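PDB 6NX0: Di-haem cytochrome c peroxidase family protein from Burkholderia thailandensis E264, which carries two c-type hemes and probably acts as a cytochrome c peroxidase-like enzyme, passing electrons in reactions with peroxide. Local coordinates for residues L101-F110 / E254-E264. Residues are numbered along the deposited sequence; the frame is centred on the assembly and turned at random.
With HEC (heme c), chain B.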
loop_
_atom_site.group_PDB
_atom_site.type_symbol
_atom_site.label_atom_id
_atom_site.label_comp_id
_atom_site.label_asym_id
_atom_site.label_seq_id
_atom_site.Cartn_x
_atom_site.Cartn_y
_atom_site.Cartn_z
ATOM N N LEU A 101 -3.283 -18.077 -17.235
ATOM C CA LEU A 101 -3.612 -17.958 -15.820
ATOM C C LEU A 101 -3.797 -16.493 -15.419
ATOM O O LEU A 101 -4.678 -16.167 -14.606
ATOM C CB LEU A 101 -2.541 -18.629 -14.963
ATOM C CG LEU A 101 -2.871 -18.676 -13.471
ATOM C CD1 LEU A 101 -4.220 -19.395 -13.240
ATOM C CD2 LEU A 101 -1.779 -19.341 -12.667
ATOM N N ALA A 102 -3.000 -15.593 -16.001
ATOM C CA ALA A 102 -3.155 -14.171 -15.718
ATOM C C ALA A 102 -4.497 -13.671 -16.230
ATOM O O ALA A 102 -5.136 -12.819 -15.599
ATOM C CB ALA A 102 -2.002 -13.391 -16.355
ATOM N N ALA A 103 -4.948 -14.196 -17.371
ATOM C CA ALA A 103 -6.239 -13.774 -17.903
ATOM C C ALA A 103 -7.381 -14.241 -17.008
ATOM O O ALA A 103 -8.383 -13.536 -16.847
ATOM C CB ALA A 103 -6.417 -14.298 -19.322
ATOM N N LEU A 104 -7.258 -15.433 -16.420
ATOM C CA LEU A 104 -8.261 -15.896 -15.468
ATOM C C LEU A 104 -8.289 -15.008 -14.224
ATOM O O LEU A 104 -9.357 -14.671 -13.701
ATOM C CB LEU A 104 -7.966 -17.342 -15.085
ATOM C CG LEU A 104 -9.007 -18.114 -14.312
ATOM C CD1 LEU A 104 -10.361 -18.047 -14.976
ATOM C CD2 LEU A 104 -8.488 -19.557 -14.267
ATOM N N GLY A 105 -7.116 -14.602 -13.753
ATOM C CA GLY A 105 -7.070 -13.667 -12.641
ATOM C C GLY A 105 -7.743 -12.348 -12.963
ATOM O O GLY A 105 -8.452 -11.782 -12.123
ATOM N N LYS A 106 -7.525 -11.835 -14.178
ATOM C CA LYS A 106 -8.163 -10.589 -14.586
ATOM C C LYS A 106 -9.676 -10.760 -14.663
ATOM O O LYS A 106 -10.438 -9.867 -14.268
ATOM C CB LYS A 106 -7.592 -10.127 -15.925
ATOM C CG LYS A 106 -8.012 -8.717 -16.308
ATOM C CD LYS A 106 -7.364 -8.248 -17.625
ATOM C CE LYS A 106 -7.723 -6.802 -17.929
ATOM N NZ LYS A 106 -7.175 -6.394 -19.265
ATOM N N ARG A 107 -10.131 -11.920 -15.135
ATOM C CA ARG A 107 -11.558 -12.218 -15.139
ATOM C C ARG A 107 -12.143 -12.133 -13.735
ATOM O O ARG A 107 -13.199 -11.528 -13.532
ATOM C CB ARG A 107 -11.783 -13.608 -15.756
ATOM C CG ARG A 107 -13.195 -14.005 -15.837
ATOM C CD ARG A 107 -13.354 -15.351 -16.514
ATOM N NE ARG A 107 -14.766 -15.677 -16.495
ATOM C CZ ARG A 107 -15.365 -16.551 -17.299
ATOM N NH1 ARG A 107 -14.659 -17.235 -18.188
ATOM N NH2 ARG A 107 -16.671 -16.727 -17.188
ATOM N N VAL A 108 -11.470 -12.739 -12.755
ATOM C CA VAL A 108 -11.893 -12.654 -11.357
ATOM C C VAL A 108 -11.912 -11.204 -10.901
ATOM O O VAL A 108 -12.855 -10.746 -10.241
ATOM C CB VAL A 108 -10.953 -13.504 -10.472
ATOM C CG1 VAL A 108 -11.246 -13.299 -9.011
ATOM C CG2 VAL A 108 -11.058 -14.995 -10.854
ATOM N N PHE A 109 -10.855 -10.462 -11.235
ATOM C CA PHE A 109 -10.711 -9.089 -10.753
ATOM C C PHE A 109 -11.871 -8.198 -11.151
ATOM O O PHE A 109 -12.250 -7.291 -10.399
ATOM C CB PHE A 109 -9.412 -8.509 -11.294
ATOM C CG PHE A 109 -8.954 -7.250 -10.602
ATOM C CD1 PHE A 109 -9.361 -6.007 -11.045
ATOM C CD2 PHE A 109 -8.124 -7.326 -9.511
ATOM C CE1 PHE A 109 -8.913 -4.856 -10.416
ATOM C CE2 PHE A 109 -7.667 -6.179 -8.871
ATOM C CZ PHE A 109 -8.066 -4.953 -9.320
ATOM N N PHE A 110 -12.458 -8.432 -12.320
ATOM C CA PHE A 110 -13.514 -7.576 -12.832
ATOM C C PHE A 110 -14.909 -8.180 -12.698
ATOM O O PHE A 110 -15.874 -7.582 -13.195
ATOM C CB PHE A 110 -13.205 -7.220 -14.300
ATOM C CG PHE A 110 -12.097 -6.225 -14.427
ATOM C CD1 PHE A 110 -12.356 -4.876 -14.283
ATOM C CD2 PHE A 110 -10.792 -6.636 -14.615
ATOM C CE1 PHE A 110 -11.320 -3.936 -14.364
ATOM C CE2 PHE A 110 -9.758 -5.721 -14.686
ATOM C CZ PHE A 110 -10.020 -4.365 -14.561
ATOM N N GLU A 254 -4.437 -18.233 -6.662
ATOM C CA GLU A 254 -3.419 -18.541 -7.664
ATOM C C GLU A 254 -3.636 -17.726 -8.928
ATOM O O GLU A 254 -2.682 -17.204 -9.511
ATOM C CB GLU A 254 -3.443 -20.029 -8.029
ATOM C CG GLU A 254 -2.926 -20.976 -7.006
ATOM C CD GLU A 254 -2.843 -22.398 -7.592
ATOM O OE1 GLU A 254 -3.418 -23.326 -6.992
ATOM O OE2 GLU A 254 -2.233 -22.559 -8.677
ATOM N N ALA A 255 -4.888 -17.641 -9.384
ATOM C CA ALA A 255 -5.191 -16.888 -10.593
ATOM C C ALA A 255 -4.900 -15.417 -10.384
ATOM O O ALA A 255 -4.303 -14.757 -11.241
ATOM C CB ALA A 255 -6.661 -17.101 -10.984
ATOM N N MET A 256 -5.293 -14.898 -9.231
ATOM C CA MET A 256 -5.082 -13.475 -8.968
ATOM C C MET A 256 -3.602 -13.136 -8.886
ATOM O O MET A 256 -3.168 -12.092 -9.374
ATOM C CB MET A 256 -5.782 -13.097 -7.670
ATOM C CG MET A 256 -5.832 -11.589 -7.414
ATOM S SD MET A 256 -6.565 -10.633 -8.763
ATOM C CE MET A 256 -8.234 -11.231 -8.617
ATOM N N GLN A 257 -2.815 -13.990 -8.223
ATOM C CA GLN A 257 -1.375 -13.793 -8.165
ATOM C C GLN A 257 -0.782 -13.674 -9.564
ATOM O O GLN A 257 0.031 -12.786 -9.832
ATOM C CB GLN A 257 -0.759 -14.955 -7.382
ATOM C CG GLN A 257 0.633 -14.728 -6.861
ATOM C CD GLN A 257 0.963 -15.766 -5.790
ATOM O OE1 GLN A 257 0.736 -15.557 -4.577
ATOM N NE2 GLN A 257 1.443 -16.920 -6.240
ATOM N N ALA A 258 -1.208 -14.530 -10.492
ATOM C CA ALA A 258 -0.690 -14.447 -11.851
ATOM C C ALA A 258 -1.048 -13.120 -12.500
ATOM O O ALA A 258 -0.225 -12.524 -13.198
ATOM C CB ALA A 258 -1.220 -15.606 -12.692
ATOM N N TYR A 259 -2.288 -12.650 -12.315
ATOM C CA TYR A 259 -2.664 -11.378 -12.921
ATOM C C TYR A 259 -1.860 -10.237 -12.322
ATOM O O TYR A 259 -1.296 -9.408 -13.049
ATOM C CB TYR A 259 -4.165 -11.120 -12.765
ATOM C CG TYR A 259 -4.620 -9.731 -13.198
ATOM C CD1 TYR A 259 -4.260 -9.205 -14.424
ATOM C CD2 TYR A 259 -5.441 -8.973 -12.380
ATOM C CE1 TYR A 259 -4.713 -7.955 -14.825
ATOM C CE2 TYR A 259 -5.883 -7.738 -12.761
ATOM C CZ TYR A 259 -5.515 -7.222 -13.987
ATOM O OH TYR A 259 -5.975 -5.982 -14.388
ATOM N N LEU A 260 -1.788 -10.181 -10.995
ATOM C CA LEU A 260 -1.114 -9.057 -10.371
ATOM C C LEU A 260 0.391 -9.096 -10.558
ATOM O O LEU A 260 1.041 -8.069 -10.356
ATOM C CB LEU A 260 -1.476 -8.989 -8.887
ATOM C CG LEU A 260 -2.975 -8.754 -8.617
ATOM C CD1 LEU A 260 -3.277 -8.672 -7.128
ATOM C CD2 LEU A 260 -3.472 -7.484 -9.323
ATOM N N GLN A 261 0.965 -10.233 -10.945
ATOM C CA GLN A 261 2.397 -10.287 -11.234
ATOM C C GLN A 261 2.705 -10.108 -12.717
ATOM O O GLN A 261 3.884 -10.090 -13.092
ATOM C CB GLN A 261 3.006 -11.613 -10.727
ATOM C CG GLN A 261 2.983 -11.751 -9.186
ATOM C CD GLN A 261 3.392 -13.123 -8.641
ATOM O OE1 GLN A 261 3.431 -13.319 -7.416
ATOM N NE2 GLN A 261 3.688 -14.067 -9.530
ATOM N N SER A 262 1.696 -9.943 -13.567
ATOM C CA SER A 262 1.947 -9.798 -14.988
ATOM C C SER A 262 2.594 -8.444 -15.266
ATOM O O SER A 262 2.471 -7.482 -14.499
ATOM C CB SER A 262 0.654 -9.973 -15.789
ATOM O OG SER A 262 -0.270 -8.917 -15.581
ATOM N N ASP A 263 3.301 -8.372 -16.395
ATOM C CA ASP A 263 4.089 -7.181 -16.672
ATOM C C ASP A 263 3.220 -5.940 -16.822
ATOM O O ASP A 263 3.673 -4.831 -16.515
ATOM C CB ASP A 263 4.921 -7.395 -17.939
ATOM C CG ASP A 263 6.115 -8.325 -17.729
ATOM O OD1 ASP A 263 6.462 -8.671 -16.578
ATOM O OD2 ASP A 263 6.728 -8.711 -18.745
ATOM N N GLU A 264 1.980 -6.082 -17.295
ATOM C CA GLU A 264 1.175 -4.886 -17.456
ATOM C C GLU A 264 0.823 -4.258 -16.120
ATOM O O GLU A 264 0.405 -3.099 -16.085
ATOM C CB GLU A 264 -0.097 -5.188 -18.258
ATOM C CG GLU A 264 -1.156 -6.011 -17.567
ATOM C CD GLU A 264 -2.496 -5.934 -18.310
ATOM O OE1 GLU A 264 -2.673 -5.017 -19.145
ATOM O OE2 GLU A 264 -3.368 -6.785 -18.071
HETATM FE FE HEC B . -8.157 -4.537 -2.245
HETATM C CHA HEC B . -5.404 -3.835 -0.262
HETATM C CHB HEC B . -6.326 -6.832 -3.950
HETATM C CHC HEC B . -11.036 -5.915 -3.525
HETATM C CHD HEC B . -10.075 -2.335 -0.418
HETATM N NA HEC B . -6.217 -5.132 -2.181
HETATM C C1A HEC B . -5.251 -4.748 -1.273
HETATM C C2A HEC B . -4.024 -5.421 -1.599
HETATM C C3A HEC B . -4.258 -6.166 -2.689
HETATM C C4A HEC B . -5.658 -6.075 -3.017
HETATM C CMA HEC B . -3.292 -7.137 -3.358
HETATM C CAA HEC B . -2.705 -5.289 -0.814
HETATM C CBA HEC B . -1.812 -4.245 -1.461
HETATM C CGA HEC B . -0.571 -3.944 -0.662
HETATM O O1A HEC B . 0.291 -3.214 -1.235
HETATM O O2A HEC B . -0.514 -4.299 0.555
HETATM N NB HEC B . -8.620 -6.085 -3.472
HETATM C C1B HEC B . -7.690 -6.934 -4.058
HETATM C C2B HEC B . -8.408 -7.899 -4.846
HETATM C C3B HEC B . -9.719 -7.720 -4.653
HETATM C C4B HEC B . -9.868 -6.552 -3.819
HETATM C CMB HEC B . -7.730 -8.988 -5.686
HETATM C CAB HEC B . -10.904 -8.475 -5.288
HETATM C CBB HEC B . -10.933 -9.930 -4.757
HETATM N NC HEC B . -10.150 -4.177 -2.031
HETATM C C1C HEC B . -11.170 -4.841 -2.700
HETATM C C2C HEC B . -12.374 -4.064 -2.506
HETATM C C3C HEC B . -12.129 -3.046 -1.677
HETATM C C4C HEC B . -10.723 -3.121 -1.336
HETATM C CMC HEC B . -13.690 -4.327 -3.256
HETATM C CAC HEC B . -12.998 -1.794 -1.463
HETATM C CBC HEC B . -14.284 -2.119 -0.693
HETATM N ND HEC B . -7.787 -3.289 -0.688
HETATM C C1D HEC B . -8.744 -2.438 -0.100
HETATM C C2D HEC B . -8.129 -1.784 1.026
HETATM C C3D HEC B . -6.734 -2.289 1.114
HETATM C C4D HEC B . -6.579 -3.212 0.023
HETATM C CMD HEC B . -8.830 -0.862 2.005
HETATM C CAD HEC B . -5.681 -1.929 2.178
HETATM C CBD HEC B . -6.099 -2.625 3.453
HETATM C CGD HEC B . -4.991 -2.700 4.488
HETATM O O1D HEC B . -3.886 -2.182 4.220
HETATM O O2D HEC B . -5.304 -3.221 5.597
HETATM O O HOH W 1 -8.442 -5.882 -0.542
#
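The Y259 ring has K106 over one face and presents its edge to F109. This is the crossing of the N- and C-terminal helices of a cytochrome c domain, here 99-109 and 245-260; the axes of their segments 101-109 and 254-260 approach to 6.7 Å at -103°. CB of K106 stands 3.8 Å from the Y259 ring centroid, a CH-pi contact that the extended lysine continues with CG. CE2 of Y259 lies over one face of F109, 3.8 Å from its CG, in an offset edge-to-face pair with planes at 67°. At the edge of F109, in its plane, lies SD of M256, a Met-aromatic contact. Y259 is the knob in a hole made by A102, G105, K106 and F109; with CG anti to the backbone N (chi1 172°), its ring reaches along K106 toward F110. G105 brings the backbones together, its CA 3.3 Å from O of A255 in a CA-H...O contact. On the flank away from the heme, CG of L101 packs on CB of A258. F109 also touches C122, which binds the heme covalently. Bends at chi2 and chi3 of M256 turn its CE back to 3.7 Å from CG1 of V108, while its CG lies 3.7 Å from the heme methyl CMB.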